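PDB 4NEO: peptide synthetase NRPS type II-PCP from Streptomyces verticillus, which belongs to the peptidyl carrier proteins, small helical domains of the phosphopantetheine-binding family, and probably acts as a free-standing (type II) protein. Local coordinates for residues 23-28 against 74-79; 67-72 against 80-85. All coordinates share one frame; numbering follows the deposited sequence.

Interaction 1 (23-28 against 74-79); sequences AIWAET and RTVAGM
The indole of W25 projects from helix 7-28 toward residues 74-79 and is met there on one face and at two points of its edge. V76 supplies the face contact: its CG2 stands 3.5 Å from the centroid of the five-membered ring, only 18° off the ring normal, which makes this a CH-pi contact. The same methyl comes within 3.4 Å of W25 CD2, the atom shared by the two fused rings. It reaches the ring because CG1 is the V76 branch anti to the backbone N (chi1 160°), leaving CG2 beside that N and turned onto the indole. M79, deposited as selenomethionine, approaches quite differently. Its extended chain brings SE to the ring edge, 86° from the normal of the five-membered ring, and 3.6 Å separates SE from W25 NE1: a Met-aromatic contact made in the ring plane. NE1 is buried here without a hydrogen-bonding partner in the model; its nearest neighbour in 74-79 is SE, which gives it packing but no hydrogen bond. Such packing of a long first helix against the last helix belongs to the core of the helical-bundle carrier-protein fold, and I53 and L70 also touch the indole. At the six-membered end the neighbour is backbone, W25 CH2 lying 3.6 Å from R74 O, also near the ring plane. This main chain is the two-residue link between helices 67-73 and 76-86: R74 leaves helix 67-73 with positive phi, and T75 N-caps the next helix, its OG1 accepting from G78 N at 3.0 Å. The R74 side chain leads away from the tryptophan to a salt bridge with D39, and makes a weak hydrogen bond to a bound 2-(2-methoxyethoxy)ethanol.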
ATOM      1  N   ALA A  23       3.364  -6.699   1.126  1.00 51.16           N
ATOM      2  CA  ALA A  23       3.020  -8.000   1.670  1.00 52.66           C
ATOM      3  C   ALA A  23       1.519  -8.119   1.879  1.00 53.91           C
ATOM      4  O   ALA A  23       0.955  -9.179   1.628  1.00 55.26           O
ATOM      5  CB  ALA A  23       3.748  -8.232   2.981  1.00 56.86           C
ATOM      6  N   ILE A  24       0.865  -7.039   2.318  1.00 49.99           N
ATOM      7  CA  ILE A  24      -0.613  -7.016   2.451  1.00 49.60           C
ATOM      8  C   ILE A  24      -1.315  -7.238   1.121  1.00 51.54           C
ATOM      9  O   ILE A  24      -2.238  -8.052   1.042  1.00 53.35           O
ATOM     10  CB  ILE A  24      -1.082  -5.695   3.105  1.00 49.23           C
ATOM     11  CG1 ILE A  24      -0.720  -5.686   4.579  1.00 47.29           C
ATOM     12  CG2 ILE A  24      -2.575  -5.456   2.929  1.00 51.60           C
ATOM     13  CD1 ILE A  24      -0.868  -4.306   5.210  1.00 49.92           C
ATOM     14  N   TRP A  25      -0.887  -6.515   0.074  1.00 49.36           N
ATOM     15  CA  TRP A  25      -1.407  -6.748  -1.273  1.00 50.81           C
ATOM     16  C   TRP A  25      -1.218  -8.204  -1.725  1.00 53.84           C
ATOM     17  O   TRP A  25      -2.100  -8.814  -2.315  1.00 55.47           O
ATOM     18  CB  TRP A  25      -0.703  -5.837  -2.312  1.00 49.64           C
ATOM     19  CG  TRP A  25      -1.090  -4.389  -2.315  1.00 48.44           C
ATOM     20  CD1 TRP A  25      -1.238  -3.573  -1.252  1.00 47.53           C
ATOM     21  CD2 TRP A  25      -1.361  -3.590  -3.468  1.00 47.51           C
ATOM     22  NE1 TRP A  25      -1.615  -2.310  -1.656  1.00 45.61           N
ATOM     23  CE2 TRP A  25      -1.684  -2.290  -3.014  1.00 43.93           C
ATOM     24  CE3 TRP A  25      -1.368  -3.848  -4.833  1.00 47.17           C
ATOM     25  CZ2 TRP A  25      -1.993  -1.240  -3.884  1.00 45.09           C
ATOM     26  CZ3 TRP A  25      -1.698  -2.809  -5.708  1.00 50.69           C
ATOM     27  CH2 TRP A  25      -2.012  -1.529  -5.225  1.00 48.20           C
ATOM     28  N   ALA A  26      -0.026  -8.733  -1.530  1.00 55.78           N
ATOM     29  CA  ALA A  26       0.284 -10.053  -2.021  1.00 58.85           C
ATOM     30  C   ALA A  26      -0.590 -11.070  -1.344  1.00 64.57           C
ATOM     31  O   ALA A  26      -1.129 -11.942  -2.007  1.00 64.55           O
ATOM     32  CB  ALA A  26       1.744 -10.405  -1.781  1.00 62.10           C
ATOM     33  N   GLU A  27      -0.700 -10.966  -0.021  1.00 66.46           N
ATOM     34  CA  GLU A  27      -1.515 -11.894   0.768  1.00 70.20           C
ATOM     35  C   GLU A  27      -2.939 -11.787   0.350  1.00 67.17           C
ATOM     36  O   GLU A  27      -3.580 -12.787   0.153  1.00 67.97           O
ATOM     37  CB  GLU A  27      -1.474 -11.585   2.258  1.00 77.08           C
ATOM     38  CG  GLU A  27      -0.144 -11.880   2.917  1.00 90.65           C
ATOM     39  CD  GLU A  27      -0.123 -11.491   4.385  1.00101.51           C
ATOM     40  OE1 GLU A  27      -1.108 -11.850   5.098  1.00113.51           O
ATOM     41  OE2 GLU A  27       0.880 -10.845   4.809  1.00 95.00           O
ATOM     42  N   THR A  28      -3.438 -10.572   0.193  1.00 59.85           N
ATOM     43  CA  THR A  28      -4.830 -10.393  -0.151  1.00 62.56           C
ATOM     44  C   THR A  28      -5.143 -10.911  -1.538  1.00 65.28           C
ATOM     45  O   THR A  28      -6.210 -11.473  -1.751  1.00 66.47           O
ATOM     46  CB  THR A  28      -5.250  -8.920  -0.072  1.00 59.31           C
ATOM     47  OG1 THR A  28      -4.943  -8.412   1.242  1.00 56.01           O
ATOM     48  CG2 THR A  28      -6.769  -8.790  -0.399  1.00 60.96           C
ATOM     49  N   ARG A  74      -3.233   3.289  -7.059  1.00 50.69           N
ATOM     50  CA  ARG A  74      -3.264   2.033  -7.795  1.00 52.13           C
ATOM     51  C   ARG A  74      -1.982   1.199  -7.787  1.00 50.44           C
ATOM     52  O   ARG A  74      -1.980   0.140  -8.391  1.00 50.89           O
ATOM     53  CB  ARG A  74      -3.683   2.255  -9.254  1.00 61.47           C
ATOM     54  CG  ARG A  74      -4.830   3.221  -9.439  1.00 69.24           C
ATOM     55  CD  ARG A  74      -5.759   2.802 -10.525  1.00 73.58           C
ATOM     56  NE  ARG A  74      -6.947   2.114  -9.994  1.00 84.66           N
ATOM     57  CZ  ARG A  74      -7.376   0.908 -10.380  1.00101.97           C
ATOM     58  NH1 ARG A  74      -6.680   0.201 -11.278  1.00104.04           N
ATOM     59  NH2 ARG A  74      -8.506   0.395  -9.866  1.00107.28           N
ATOM     60  N   THR A  75      -0.886   1.665  -7.193  1.00 45.24           N
ATOM     61  CA  THR A  75       0.304   0.834  -7.011  1.00 44.20           C
ATOM     62  C   THR A  75       0.655   0.807  -5.538  1.00 44.24           C
ATOM     63  O   THR A  75       0.214   1.679  -4.743  1.00 40.88           O
ATOM     64  CB  THR A  75       1.501   1.290  -7.819  1.00 46.41           C
ATOM     65  OG1 THR A  75       1.963   2.571  -7.346  1.00 46.06           O
ATOM     66  CG2 THR A  75       1.139   1.360  -9.312  1.00 51.53           C
ATOM     67  N   VAL A  76       1.433  -0.195  -5.150  1.00 41.31           N
ATOM     68  CA  VAL A  76       1.908  -0.265  -3.791  1.00 42.73           C
ATOM     69  C   VAL A  76       2.778   0.968  -3.486  1.00 44.75           C
ATOM     70  O   VAL A  76       2.635   1.561  -2.410  1.00 41.72           O
ATOM     71  CB  VAL A  76       2.759  -1.523  -3.574  1.00 41.90           C
ATOM     72  CG1 VAL A  76       3.651  -1.398  -2.343  1.00 43.45           C
ATOM     73  CG2 VAL A  76       1.900  -2.792  -3.540  1.00 45.58           C
ATOM     74  N   ALA A  77       3.716   1.313  -4.388  1.00 43.50           N
ATOM     75  CA  ALA A  77       4.592   2.511  -4.147  1.00 45.02           C
ATOM     76  C   ALA A  77       3.795   3.838  -4.035  1.00 45.35           C
ATOM     77  O   ALA A  77       4.121   4.694  -3.216  1.00 43.24           O
ATOM     78  CB  ALA A  77       5.646   2.649  -5.218  1.00 45.92           C
ATOM     79  N   GLY A  78       2.792   3.987  -4.894  1.00 41.91           N
ATOM     80  CA  GLY A  78       1.912   5.146  -4.917  1.00 42.80           C
ATOM     81  C   GLY A  78       1.153   5.243  -3.614  1.00 43.03           C
ATOM     82  O   GLY A  78       1.126   6.292  -3.003  1.00 41.75           O
HETATM   83  N   MSE A  79       0.582   4.123  -3.174  1.00 42.04           N
HETATM   84  CA  MSE A  79      -0.180   4.079  -1.940  1.00 42.48           C
HETATM   85  C   MSE A  79       0.690   4.392  -0.775  1.00 44.20           C
HETATM   86  O   MSE A  79       0.285   5.135   0.138  1.00 41.09           O
HETATM   87  CB  MSE A  79      -0.897   2.752  -1.793  1.00 43.33           C
HETATM   88  CG  MSE A  79      -1.726   2.673  -0.499  1.00 44.84           C
HETATM   89 SE   MSE A  79      -2.746   0.960  -0.516  1.00 46.55          SE
HETATM   90  CE  MSE A  79      -3.919   1.493   0.922  1.00 42.16           C
TER

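Interaction 2 (67-72 against 80-85); sequences IRVLLE and TDHVHA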
ATOM      1  N   ILE A  67     -10.702   4.654   1.001  1.00 50.33           N
ATOM      2  CA  ILE A  67     -10.478   3.657  -0.038  1.00 49.86           C
ATOM      3  C   ILE A  67      -9.889   4.314  -1.330  1.00 51.47           C
ATOM      4  O   ILE A  67      -9.192   3.662  -2.119  1.00 45.87           O
ATOM      5  CB  ILE A  67     -11.821   2.926  -0.367  1.00 55.25           C
ATOM      6  CG1 ILE A  67     -11.566   1.600  -1.072  1.00 62.34           C
ATOM      7  CG2 ILE A  67     -12.746   3.791  -1.199  1.00 59.35           C
ATOM      8  CD1 ILE A  67     -11.331   0.493  -0.073  1.00 62.64           C
ATOM      9  N   ARG A  68     -10.162   5.601  -1.509  1.00 49.01           N
ATOM     10  CA  ARG A  68      -9.563   6.389  -2.605  1.00 53.22           C
ATOM     11  C   ARG A  68      -8.030   6.379  -2.588  1.00 48.85           C
ATOM     12  O   ARG A  68      -7.410   6.576  -3.608  1.00 56.39           O
ATOM     13  CB  ARG A  68      -9.986   7.844  -2.499  1.00 49.51           C
ATOM     14  CG  ARG A  68     -11.396   8.151  -2.781  1.00 56.48           C
ATOM     15  CD  ARG A  68     -11.597   9.608  -2.400  1.00 58.41           C
ATOM     16  NE  ARG A  68     -12.973   9.955  -2.498  1.00 63.43           N
ATOM     17  CZ  ARG A  68     -13.589  10.327  -3.618  1.00 73.20           C
ATOM     18  NH1 ARG A  68     -12.909  10.366  -4.750  1.00 78.44           N
ATOM     19  NH2 ARG A  68     -14.891  10.659  -3.619  1.00 70.73           N
ATOM     20  N   VAL A  69      -7.427   6.123  -1.448  1.00 48.29           N
ATOM     21  CA  VAL A  69      -5.997   6.143  -1.359  1.00 51.02           C
ATOM     22  C   VAL A  69      -5.447   4.975  -2.235  1.00 57.94           C
ATOM     23  O   VAL A  69      -4.615   5.193  -3.111  1.00 63.52           O
ATOM     24  CB  VAL A  69      -5.532   6.086   0.065  1.00 47.50           C
ATOM     25  CG1 VAL A  69      -4.019   5.924   0.147  1.00 55.00           C
ATOM     26  CG2 VAL A  69      -5.999   7.320   0.863  1.00 54.33           C
ATOM     27  N   LEU A  70      -5.989   3.780  -2.094  1.00 51.19           N
ATOM     28  CA  LEU A  70      -5.620   2.683  -2.994  1.00 46.61           C
ATOM     29  C   LEU A  70      -6.112   2.932  -4.414  1.00 49.94           C
ATOM     30  O   LEU A  70      -5.393   2.699  -5.380  1.00 47.90           O
ATOM     31  CB  LEU A  70      -6.180   1.353  -2.488  1.00 50.11           C
ATOM     32  CG  LEU A  70      -5.892   0.015  -3.223  1.00 51.08           C
ATOM     33  CD1 LEU A  70      -6.299  -1.125  -2.301  1.00 57.59           C
ATOM     34  CD2 LEU A  70      -6.733  -0.150  -4.451  1.00 60.46           C
ATOM     35  N   LEU A  71      -7.377   3.326  -4.553  1.00 48.35           N
ATOM     36  CA  LEU A  71      -8.011   3.288  -5.863  1.00 51.87           C
ATOM     37  C   LEU A  71      -7.589   4.443  -6.740  1.00 53.92           C
ATOM     38  O   LEU A  71      -7.764   4.366  -7.940  1.00 52.22           O
ATOM     39  CB  LEU A  71      -9.537   3.231  -5.774  1.00 52.32           C
ATOM     40  CG  LEU A  71     -10.094   1.928  -5.163  1.00 52.89           C
ATOM     41  CD1 LEU A  71     -11.622   2.032  -5.023  1.00 54.89           C
ATOM     42  CD2 LEU A  71      -9.700   0.743  -6.037  1.00 57.80           C
ATOM     43  N   GLU A  72      -7.003   5.485  -6.161  1.00 47.72           N
ATOM     44  CA  GLU A  72      -6.519   6.625  -6.964  1.00 52.73           C
ATOM     45  C   GLU A  72      -4.998   6.583  -7.187  1.00 51.87           C
ATOM     46  O   GLU A  72      -4.477   7.242  -8.084  1.00 53.75           O
ATOM     47  CB  GLU A  72      -6.947   7.958  -6.323  1.00 53.27           C
ATOM     48  CG  GLU A  72      -8.449   8.150  -6.484  1.00 57.40           C
ATOM     49  CD  GLU A  72      -8.965   9.431  -5.835  1.00 62.73           C
ATOM     50  OE1 GLU A  72      -8.142  10.194  -5.282  1.00 68.82           O
ATOM     51  OE2 GLU A  72     -10.201   9.635  -5.881  1.00 68.83           O
ATOM     52  N   THR A  80       1.889   3.820  -0.778  1.00 37.88           N
ATOM     53  CA  THR A  80       2.875   4.046   0.272  1.00 40.49           C
ATOM     54  C   THR A  80       3.160   5.536   0.423  1.00 41.45           C
ATOM     55  O   THR A  80       3.158   6.098   1.530  1.00 40.71           O
ATOM     56  CB  THR A  80       4.179   3.264  -0.029  1.00 44.41           C
ATOM     57  OG1 THR A  80       3.875   1.866   0.018  1.00 41.60           O
ATOM     58  CG2 THR A  80       5.240   3.561   1.026  1.00 47.15           C
ATOM     59  N   ASP A  81       3.424   6.174  -0.698  1.00 43.18           N
ATOM     60  CA  ASP A  81       3.745   7.588  -0.705  1.00 50.07           C
ATOM     61  C   ASP A  81       2.585   8.398  -0.201  1.00 50.29           C
ATOM     62  O   ASP A  81       2.814   9.333   0.544  1.00 48.66           O
ATOM     63  CB  ASP A  81       4.166   8.078  -2.101  1.00 53.93           C
ATOM     64  CG  ASP A  81       5.650   7.727  -2.430  1.00 60.94           C
ATOM     65  OD1 ASP A  81       6.330   6.988  -1.669  1.00 68.74           O
ATOM     66  OD2 ASP A  81       6.152   8.193  -3.468  1.00 59.90           O
ATOM     67  N   HIS A  82       1.351   8.051  -0.582  0.50 49.40           N
ATOM     68  CA  HIS A  82       0.119   8.794  -0.209  0.50 54.28           C
ATOM     69  C   HIS A  82      -0.227   8.570   1.269  0.50 55.45           C
ATOM     70  O   HIS A  82      -0.918   9.385   1.904  0.50 52.74           O
ATOM     71  CB  HIS A  82      -1.063   8.262  -1.043  0.50 57.56           C
ATOM     72  CG  HIS A  82      -1.864   9.292  -1.811  0.50 60.13           C
ATOM     73  ND1 HIS A  82      -1.299  10.351  -2.488  0.50 67.75           N
ATOM     74  CD2 HIS A  82      -3.189   9.326  -2.113  0.50 64.30           C
ATOM     75  CE1 HIS A  82      -2.245  11.029  -3.120  0.50 65.80           C
ATOM     76  NE2 HIS A  82      -3.402  10.427  -2.907  0.50 67.63           N
ATOM     77  N   VAL A  83       0.143   7.404   1.799  1.00 49.28           N
ATOM     78  CA  VAL A  83       0.034   7.152   3.230  1.00 49.19           C
ATOM     79  C   VAL A  83       1.206   7.832   3.962  1.00 53.59           C
ATOM     80  O   VAL A  83       0.982   8.490   4.917  1.00 61.89           O
ATOM     81  CB  VAL A  83      -0.037   5.645   3.548  1.00 46.98           C
ATOM     82  CG1 VAL A  83       0.061   5.395   5.029  1.00 48.32           C
ATOM     83  CG2 VAL A  83      -1.258   4.984   2.928  1.00 46.08           C
ATOM     84  N   HIS A  84       2.448   7.661   3.510  1.00 60.30           N
ATOM     85  CA  HIS A  84       3.698   8.172   4.199  1.00 64.93           C
ATOM     86  C   HIS A  84       3.719   9.656   4.379  1.00 74.08           C
ATOM     87  O   HIS A  84       4.451  10.157   5.298  1.00 70.07           O
ATOM     88  CB  HIS A  84       5.027   7.665   3.475  1.00 74.77           C
ATOM     89  CG  HIS A  84       6.332   8.277   3.973  1.00 86.37           C
ATOM     90  ND1 HIS A  84       7.040   7.789   5.064  1.00 86.48           N
ATOM     91  CD2 HIS A  84       7.083   9.296   3.472  1.00 89.18           C
ATOM     92  CE1 HIS A  84       8.147   8.506   5.224  1.00 86.79           C
ATOM     93  NE2 HIS A  84       8.199   9.421   4.273  1.00 88.66           N
ATOM     94  N   ALA A  85       2.929  10.318   3.498  1.00 78.78           N
ATOM     95  CA  ALA A  85       2.644  11.763   3.484  1.00 89.71           C
ATOM     96  C   ALA A  85       1.754  12.138   4.633  1.00 98.66           C
ATOM     97  O   ALA A  85       2.073  13.050   5.413  1.00121.54           O
ATOM     98  CB  ALA A  85       1.968  12.201   2.175  1.00 81.70           C
TER
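V69 CG1 is the one atom of residues 67-72 through which the close packing against 80-85 passes. It lies 4.0 Å from V83 CG2 and equally 4.0 Å from H82 CB, so a single methyl sits against two successive residues of the facing helix. Both valines hold CG1 anti to the backbone N (chi1 173° in V69), yet V83 offers its other branch, CG2, and the two side chains meet at about a right angle. The backbones approach most closely at V69 and H82, whose CA atoms are 6.8 Å apart.

Beyond H82 CB the contact thins out toward solvent. The imidazole has V69 CG1 at its edge, 4.2 Å from CD2, and was deposited in two conformers, so its position is less certain. On this outer side, in the conformer given, E72 OE1 is 5.3 Å from H82 NE2, too far for a bond; E72 pairs within its own helix, where OE2 accepts a hydrogen bond from R68 NH1 at 3.0 Å, within a salt bridge and in the guanidinium plane.

On the inner side V83 also touches L65, L70 packs on helix 54-61, and T80 faces helix 7-28, placing this helix pair against the rest of the bundle.

Interactions 1 and 2 have centres about 10 Å apart and share helix 76-86: its first turn serves interaction 1, and the following turns serve interaction 2. Along the chain the segments alternate, 23-28, 67-72, 74-79, 80-85, so the long-range pairing of helix 7-28 with the last helix encloses the start of the local pairing between helices 67-73 and 76-86. The two contacts also touch directly, since M79 SE is 4.0 Å from L70 CB and M79 CG is 4.0 Å from V69 CG1. Buried packing near the chain centre thus runs on into a partly exposed flank, joining three helices of this small carrier domain.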